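Local coordinates for TBC1 domain family member 22A (Homo sapiens, PDB 2QFZ), which may act as a GTPase-activating protein for Rab family proteins, the piece described here being its Rab-GAP TBC domain, at residues A[59-64]-A[159-164]; A[118-121]-A[125-128]; A[127-132]-A[186-191]. All blocks are in the same frame, centred on the assembly; numbering follows the deposited sequence.

Overall arrangement
Starting from the N terminus, helix 56-63 supplies the first half of contact 1, and the chain runs through 94 mostly helical residues before 159-164, on helix 150-162, closes that loop. Contact 2 lies wholly within this span: only three residues separate 118-121 from 125-128, a local closure at the start of helix 124-140. Contact 3 begins on the same helix, sharing T127 and E128 with contact 2, and ends at 186-191 on helix 181-200, beyond the end of contact 1, so the loops of contacts 1 and 3 cross. The salt bridge from K61 to D190 links those two within the all-helical TBC domain.

Contact 1: residues A[59-64]-A[159-164]; sequences TWKLLS and VVFICE
K61 NZ stands over the ring of F161 and is shared between two kinds of partner. It lies 4.8 Å from the centroid of the F161 ring, close to the ring normal, as a cation-pi contact, and it also forms a salt bridge with D190 of helix 181-200. E164 OE1 makes a long approach of 4.6 Å to K61 NZ, beyond salt-bridge range, and may contribute weakly. The lysine comes over the ring rather than end-on: with its chain extended beyond CG, K61 CE rests 3.8 Å from F161 CE1 as a CH-pi contact, and K61 CG lies just beyond the rim, near CZ. CE covers the face, and NZ, still above the ring, reaches the carboxylate of D190. At the rim of the same phenyl ring, near its plane, W60 CB approaches F161 CE1 to 4.4 Å.

In the second aromatic contact the roles of the segments are exchanged: 59-64 gives the ring, W60, and 159-164 the aliphatic group. V160 CG2 sits 4.0 Å from the centroid of the six-membered ring of W60, and CG1 comes down nearer the rim, above CE3. V160 holds CG1 anti to the backbone N (chi1 164°), which puts both methyls on the indole. W60 NE1, on the five-membered ring, is hydrogen-bonded to D268.

This buried joint packs helix 56-63 on helix 150-162 in the all-helical TBC domain; around it, V160 and F161 also pack on P57, one turn earlier in helix 56-63, F161 touches D190 and T191 of helix 181-200, and T59 and L63 lean on helix 40-47.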
loop_
_atom_site.group_PDB
_atom_site.type_symbol
_atom_site.label_atom_id
_atom_site.label_comp_id
_atom_site.label_asym_id
_atom_site.label_seq_id
_atom_site.Cartn_x
_atom_site.Cartn_y
_atom_site.Cartn_z
ATOM N N THR A 59 5.213 14.878 0.910
ATOM C CA THR A 59 5.108 14.433 -0.488
ATOM C C THR A 59 3.909 13.477 -0.695
ATOM O O THR A 59 3.076 13.719 -1.561
ATOM C CB THR A 59 6.424 13.835 -1.007
ATOM O OG1 THR A 59 7.482 14.780 -0.853
ATOM C CG2 THR A 59 6.334 13.463 -2.503
ATOM N N TRP A 60 3.800 12.423 0.115
ATOM C CA TRP A 60 2.626 11.538 0.050
ATOM C C TRP A 60 1.293 12.271 0.196
ATOM O O TRP A 60 0.305 12.003 -0.539
ATOM C CB TRP A 60 2.726 10.437 1.117
ATOM C CG TRP A 60 3.623 9.303 0.779
ATOM C CD1 TRP A 60 4.655 9.308 -0.085
ATOM C CD2 TRP A 60 3.579 7.975 1.343
ATOM N NE1 TRP A 60 5.237 8.067 -0.153
ATOM C CE2 TRP A 60 4.600 7.227 0.718
ATOM C CE3 TRP A 60 2.717 7.328 2.228
ATOM C CZ2 TRP A 60 4.812 5.874 0.987
ATOM C CZ3 TRP A 60 2.933 5.977 2.510
ATOM C CH2 TRP A 60 3.980 5.271 1.897
ATOM N N LYS A 61 1.239 13.189 1.144
ATOM C CA LYS A 61 0.051 14.027 1.297
ATOM C C LYS A 61 -0.292 14.855 0.075
ATOM O O LYS A 61 -1.473 14.988 -0.262
ATOM C CB LYS A 61 0.144 14.908 2.528
ATOM C CG LYS A 61 0.061 14.110 3.804
ATOM C CD LYS A 61 0.220 15.000 5.054
ATOM C CE LYS A 61 0.779 14.179 6.188
ATOM N NZ LYS A 61 0.690 14.935 7.461
ATOM N N LEU A 62 0.704 15.409 -0.601
ATOM C CA LEU A 62 0.428 16.175 -1.813
ATOM C C LEU A 62 0.053 15.309 -3.025
ATOM O O LEU A 62 -0.888 15.654 -3.771
ATOM C CB LEU A 62 1.576 17.102 -2.184
ATOM C CG LEU A 62 1.767 18.258 -1.220
ATOM C CD1 LEU A 62 3.159 18.886 -1.424
ATOM C CD2 LEU A 62 0.602 19.307 -1.362
ATOM N N LEU A 63 0.780 14.211 -3.213
ATOM C CA LEU A 63 0.589 13.332 -4.364
ATOM C C LEU A 63 -0.741 12.586 -4.290
ATOM O O LEU A 63 -1.343 12.330 -5.307
ATOM C CB LEU A 63 1.758 12.342 -4.503
ATOM C CG LEU A 63 3.095 12.853 -5.010
ATOM C CD1 LEU A 63 4.153 11.737 -4.993
ATOM C CD2 LEU A 63 2.941 13.407 -6.391
ATOM N N SER A 64 -1.225 12.295 -3.085
ATOM C CA SER A 64 -2.542 11.708 -2.909
ATOM C C SER A 64 -3.701 12.704 -2.993
ATOM O O SER A 64 -4.859 12.288 -2.941
ATOM C CB SER A 64 -2.645 11.078 -1.547
ATOM O OG SER A 64 -2.721 12.124 -0.581
ATOM N N VAL A 159 3.035 4.504 9.652
ATOM C CA VAL A 159 4.459 4.457 9.943
ATOM C C VAL A 159 5.175 5.651 9.313
ATOM O O VAL A 159 5.950 6.314 9.970
ATOM C CB VAL A 159 5.084 3.096 9.522
ATOM C CG1 VAL A 159 6.593 3.204 9.430
ATOM C CG2 VAL A 159 4.637 2.000 10.498
ATOM N N VAL A 160 4.869 5.959 8.062
ATOM C CA VAL A 160 5.456 7.118 7.402
ATOM C C VAL A 160 5.141 8.397 8.200
ATOM O O VAL A 160 6.071 9.162 8.539
ATOM C CB VAL A 160 5.028 7.197 5.889
ATOM C CG1 VAL A 160 5.270 8.566 5.254
ATOM C CG2 VAL A 160 5.755 6.116 5.091
ATOM N N PHE A 161 3.860 8.600 8.538
ATOM C CA PHE A 161 3.437 9.814 9.219
ATOM C C PHE A 161 3.912 9.893 10.682
ATOM O O PHE A 161 4.333 10.947 11.109
ATOM C CB PHE A 161 1.915 10.042 9.134
ATOM C CG PHE A 161 1.375 10.118 7.736
ATOM C CD1 PHE A 161 2.164 10.504 6.657
ATOM C CD2 PHE A 161 0.031 9.850 7.500
ATOM C CE1 PHE A 161 1.629 10.574 5.356
ATOM C CE2 PHE A 161 -0.503 9.921 6.199
ATOM C CZ PHE A 161 0.312 10.305 5.126
ATOM N N ILE A 162 3.921 8.789 11.429
ATOM C CA ILE A 162 4.411 8.842 12.801
ATOM C C ILE A 162 5.918 9.092 12.842
ATOM O O ILE A 162 6.412 9.698 13.785
ATOM C CB ILE A 162 4.000 7.603 13.629
ATOM C CG1 ILE A 162 4.080 7.942 15.132
ATOM C CG2 ILE A 162 4.864 6.372 13.296
ATOM C CD1 ILE A 162 3.142 7.171 15.985
ATOM N N CYS A 163 6.639 8.683 11.789
ATOM C CA CYS A 163 8.082 8.865 11.713
ATOM C C CYS A 163 8.536 10.328 11.565
ATOM O O CYS A 163 9.706 10.604 11.731
ATOM C CB CYS A 163 8.705 8.006 10.593
ATOM S SG CYS A 163 8.972 6.247 11.064
ATOM N N GLU A 164 7.623 11.252 11.262
ATOM C CA GLU A 164 7.938 12.690 11.236
ATOM C C GLU A 164 8.101 13.269 12.707
ATOM O O GLU A 164 8.542 14.423 12.894
ATOM C CB GLU A 164 6.822 13.438 10.444
ATOM C CG GLU A 164 7.202 14.885 9.928
ATOM C CD GLU A 164 6.130 15.520 9.043
ATOM O OE1 GLU A 164 4.947 15.111 9.132
ATOM O OE2 GLU A 164 6.457 16.421 8.222
#

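Contact 2: residues A[118-121]-A[125-128]; sequences EALI and KVTE
V126 pushes its isopropyl group against the backbone carbonyl of L120, with CG2 3.3 Å from L120 O and CB almost as near. The two methyls divide the work: V126 CG1 is 4.1 Å from L120 CG, while CG2, besides lying on the carbonyl oxygen, meets CD1 of the same leucine. The two side chains cross at about a right angle. V126 CG1 lies anti to the backbone N (chi1 -179°), an orientation that turns it toward the leucine and leaves CG2 lying on the carbonyl. V126 CG1 also faces the backbone of I121, at 4.3 Å from I121 CA.

A polar approach accompanies this apolar one. T127 OG1 is 2.5 Å from I121 O, a separation so short that its exact nature is doubtful. The same hydroxyl oxygen, T127 OG1, lies 3.7 Å from I121 CG2, the isoleucine and threonine side chains again crossing at about a right angle.

In the all-helical TBC domain this is a corner where a single-turn helix, 118-121, passes through a very short connection into the long helix 124-140. The turn brings the last carbonyls of the short helix up against the first turn of the long one. I121 points its CB away from that turn, yet rotation about CB-CG1 (chi2 -66°) turns CD1 so that I121 CD1 packs 3.7 Å from F130 CE2, one turn further along helix 124-140.

Further out, L120 leans on V174 and V126 on V176. L120 CD2 packs on V159 CG2 of helix 150-162. I121 packs on M115 and T127 on I112, in the chain leading into the short helix.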
loop_
_atom_site.group_PDB
_atom_site.type_symbol
_atom_site.label_atom_id
_atom_site.label_comp_id
_atom_site.label_asym_id
_atom_site.label_seq_id
_atom_site.Cartn_x
_atom_site.Cartn_y
_atom_site.Cartn_z
ATOM N N GLU A 118 4.668 -7.076 14.269
ATOM C CA GLU A 118 4.174 -7.340 15.631
ATOM C C GLU A 118 4.683 -6.358 16.714
ATOM O O GLU A 118 3.952 -6.024 17.641
ATOM C CB GLU A 118 4.509 -8.784 16.042
ATOM N N ALA A 119 5.917 -5.895 16.595
ATOM C CA ALA A 119 6.471 -4.955 17.577
ATOM C C ALA A 119 5.678 -3.636 17.612
ATOM O O ALA A 119 5.462 -3.074 18.670
ATOM C CB ALA A 119 7.927 -4.691 17.277
ATOM N N LEU A 120 5.237 -3.160 16.446
ATOM C CA LEU A 120 4.418 -1.946 16.359
ATOM C C LEU A 120 2.991 -2.184 16.884
ATOM O O LEU A 120 2.508 -1.462 17.766
ATOM C CB LEU A 120 4.399 -1.471 14.896
ATOM C CG LEU A 120 3.640 -0.217 14.512
ATOM C CD1 LEU A 120 4.314 1.029 15.042
ATOM C CD2 LEU A 120 3.533 -0.213 13.000
ATOM N N ILE A 121 2.340 -3.221 16.350
ATOM C CA ILE A 121 0.939 -3.522 16.637
ATOM C C ILE A 121 0.708 -3.833 18.102
ATOM O O ILE A 121 -0.341 -3.492 18.659
ATOM C CB ILE A 121 0.405 -4.749 15.793
ATOM C CG1 ILE A 121 0.476 -4.471 14.291
ATOM C CG2 ILE A 121 -1.042 -5.079 16.158
ATOM C CD1 ILE A 121 -0.462 -3.360 13.830
ATOM N N LYS A 125 -1.570 1.474 22.159
ATOM C CA LYS A 125 -2.150 2.662 21.541
ATOM C C LYS A 125 -2.246 2.486 20.010
ATOM O O LYS A 125 -3.103 3.098 19.380
ATOM C CB LYS A 125 -1.335 3.897 21.893
ATOM C CG LYS A 125 -0.964 4.001 23.390
ATOM N N VAL A 126 -1.378 1.662 19.426
ATOM C CA VAL A 126 -1.379 1.437 17.972
ATOM C C VAL A 126 -2.597 0.580 17.606
ATOM O O VAL A 126 -3.301 0.855 16.616
ATOM C CB VAL A 126 -0.071 0.779 17.440
ATOM C CG1 VAL A 126 -0.142 0.603 15.930
ATOM C CG2 VAL A 126 1.217 1.616 17.814
ATOM N N THR A 127 -2.872 -0.427 18.427
ATOM C CA THR A 127 -3.977 -1.340 18.178
ATOM C C THR A 127 -5.294 -0.623 18.207
ATOM O O THR A 127 -6.159 -0.876 17.371
ATOM C CB THR A 127 -3.969 -2.563 19.147
ATOM O OG1 THR A 127 -2.773 -3.320 18.929
ATOM C CG2 THR A 127 -5.129 -3.468 18.881
ATOM N N GLU A 128 -5.456 0.296 19.135
ATOM C CA GLU A 128 -6.687 1.078 19.223
ATOM C C GLU A 128 -6.875 2.043 18.048
ATOM O O GLU A 128 -7.967 2.229 17.604
ATOM C CB GLU A 128 -6.711 1.919 20.532
#

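Contact 3: residues A[127-132]-A[186-191]; sequences TEIFER and NIEADT
R132 and E188 join helix 124-140 to helix 181-200 through a two-pronged salt bridge set beside an aliphatic contact, within the all-helical TBC domain. The guanidinium meets the carboxylate side-on: R132 NH2 donates to E188 OE1 at 2.8 Å, and R132 NE donates to E188 OE2 at 3.0 Å. Each oxygen uses its syn lone pair, but the fit is not flat. The two planes stand 25° apart, both acceptors are tilted out of the guanidinium plane, and both bonds are bent, the NE bond the more so, at 134° at the hydrogen. The arginine folds at chi3 (43°) to bring NE and NH2 together onto the acid, and its CB, CG and CD run past OE2. That oxygen also accepts from Y85 OH of helix 74-91, a second bond that would help fix the carboxylate. A leucine in place of R132 would remove both N-H donors and would probably leave the buried E188 carboxylate without its countercharge, its OE1 deprived of this mate.

I129 supplies the apolar half. Its CG2 presses against the stem of the glutamate, I129 CG2 lying 3.6 Å from E188 CG, and I129 CG1 passes 3.8 Å from E188 OE1. The helices are close here, with the CA atoms of I129 and E188 6.7 Å apart.

Helix 150-162 borders both partners: F158 touches I129 and meets F130 edge-to-face, while I162 packs on I187. Helix 74-91 lines helix 181-200 through Q82, which bonds to D190.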
loop_
_atom_site.group_PDB
_atom_site.type_symbol
_atom_site.label_atom_id
_atom_site.label_comp_id
_atom_site.label_asym_id
_atom_site.label_seq_id
_atom_site.Cartn_x
_atom_site.Cartn_y
_atom_site.Cartn_z
ATOM N N THR A 127 -2.872 -0.427 18.427
ATOM C CA THR A 127 -3.977 -1.340 18.178
ATOM C C THR A 127 -5.294 -0.623 18.207
ATOM O O THR A 127 -6.159 -0.876 17.371
ATOM C CB THR A 127 -3.969 -2.563 19.147
ATOM O OG1 THR A 127 -2.773 -3.320 18.929
ATOM C CG2 THR A 127 -5.129 -3.468 18.881
ATOM N N GLU A 128 -5.456 0.296 19.135
ATOM C CA GLU A 128 -6.687 1.078 19.223
ATOM C C GLU A 128 -6.875 2.043 18.048
ATOM O O GLU A 128 -7.967 2.229 17.604
ATOM C CB GLU A 128 -6.711 1.919 20.532
ATOM N N ILE A 129 -5.803 2.699 17.604
ATOM C CA ILE A 129 -5.900 3.639 16.488
ATOM C C ILE A 129 -6.312 2.846 15.255
ATOM O O ILE A 129 -7.216 3.228 14.531
ATOM C CB ILE A 129 -4.566 4.342 16.202
ATOM C CG1 ILE A 129 -4.222 5.304 17.313
ATOM C CG2 ILE A 129 -4.629 5.076 14.849
ATOM C CD1 ILE A 129 -2.734 5.781 17.258
ATOM N N PHE A 130 -5.619 1.729 15.031
ATOM C CA PHE A 130 -5.850 0.877 13.838
ATOM C C PHE A 130 -7.278 0.425 13.755
ATOM O O PHE A 130 -7.878 0.551 12.692
ATOM C CB PHE A 130 -4.885 -0.334 13.825
ATOM C CG PHE A 130 -3.537 -0.046 13.168
ATOM C CD1 PHE A 130 -2.802 1.067 13.507
ATOM C CD2 PHE A 130 -3.009 -0.906 12.208
ATOM C CE1 PHE A 130 -1.569 1.328 12.912
ATOM C CE2 PHE A 130 -1.787 -0.648 11.616
ATOM C CZ PHE A 130 -1.069 0.476 11.976
ATOM N N GLU A 131 -7.824 -0.095 14.875
ATOM C CA GLU A 131 -9.252 -0.540 14.958
ATOM C C GLU A 131 -10.249 0.565 14.685
ATOM O O GLU A 131 -11.290 0.365 14.018
ATOM C CB GLU A 131 -9.561 -1.138 16.370
ATOM C CG GLU A 131 -8.911 -2.474 16.611
ATOM C CD GLU A 131 -9.095 -3.022 18.021
ATOM O OE1 GLU A 131 -9.849 -2.418 18.812
ATOM O OE2 GLU A 131 -8.469 -4.083 18.330
ATOM N N ARG A 132 -9.951 1.744 15.227
ATOM C CA ARG A 132 -10.838 2.876 15.060
ATOM C C ARG A 132 -10.865 3.383 13.635
ATOM O O ARG A 132 -11.944 3.663 13.087
ATOM C CB ARG A 132 -10.442 3.993 16.024
ATOM C CG ARG A 132 -11.507 5.037 16.156
ATOM C CD ARG A 132 -11.314 5.849 17.390
ATOM N NE ARG A 132 -9.912 6.202 17.581
ATOM C CZ ARG A 132 -9.397 6.721 18.681
ATOM N NH1 ARG A 132 -10.176 6.998 19.745
ATOM N NH2 ARG A 132 -8.093 7.008 18.710
ATOM N N ASN A 186 -3.824 13.644 15.277
ATOM C CA ASN A 186 -3.600 14.281 13.976
ATOM C C ASN A 186 -3.051 13.289 12.939
ATOM O O ASN A 186 -3.511 13.260 11.803
ATOM C CB ASN A 186 -2.670 15.463 14.091
ATOM C CG ASN A 186 -3.366 16.715 14.642
ATOM O OD1 ASN A 186 -4.579 16.727 14.911
ATOM N ND2 ASN A 186 -2.597 17.762 14.800
ATOM N N ILE A 187 -2.095 12.484 13.366
ATOM C CA ILE A 187 -1.573 11.384 12.577
ATOM C C ILE A 187 -2.652 10.395 12.172
ATOM O O ILE A 187 -2.671 9.967 11.038
ATOM C CB ILE A 187 -0.441 10.630 13.312
ATOM C CG1 ILE A 187 0.801 11.518 13.422
ATOM C CG2 ILE A 187 -0.087 9.327 12.569
ATOM C CD1 ILE A 187 1.866 10.985 14.392
ATOM N N GLU A 188 -3.542 10.046 13.104
ATOM C CA GLU A 188 -4.636 9.131 12.860
ATOM C C GLU A 188 -5.580 9.658 11.786
ATOM O O GLU A 188 -5.979 8.875 10.868
ATOM C CB GLU A 188 -5.392 8.768 14.168
ATOM C CG GLU A 188 -6.669 7.962 13.939
ATOM C CD GLU A 188 -7.470 7.631 15.197
ATOM O OE1 GLU A 188 -6.933 7.729 16.279
ATOM O OE2 GLU A 188 -8.647 7.219 15.082
ATOM N N ALA A 189 -5.924 10.960 11.859
ATOM C CA ALA A 189 -6.771 11.601 10.832
ATOM C C ALA A 189 -6.096 11.566 9.459
ATOM O O ALA A 189 -6.718 11.227 8.474
ATOM C CB ALA A 189 -7.093 13.090 11.193
ATOM N N ASP A 190 -4.832 11.963 9.417
ATOM C CA ASP A 190 -4.025 11.952 8.178
ATOM C C ASP A 190 -4.002 10.538 7.563
ATOM O O ASP A 190 -4.229 10.342 6.363
ATOM C CB ASP A 190 -2.586 12.440 8.488
ATOM C CG ASP A 190 -2.525 13.940 8.928
ATOM O OD1 ASP A 190 -3.605 14.654 8.990
ATOM O OD2 ASP A 190 -1.375 14.419 9.170
ATOM N N THR A 191 -3.792 9.554 8.418
ATOM C CA THR A 191 -3.748 8.143 8.006
ATOM C C THR A 191 -5.091 7.699 7.418
ATOM O O THR A 191 -5.135 7.063 6.321
ATOM C CB THR A 191 -3.318 7.264 9.158
ATOM O OG1 THR A 191 -2.022 7.668 9.571
ATOM C CG2 THR A 191 -3.271 5.761 8.765
#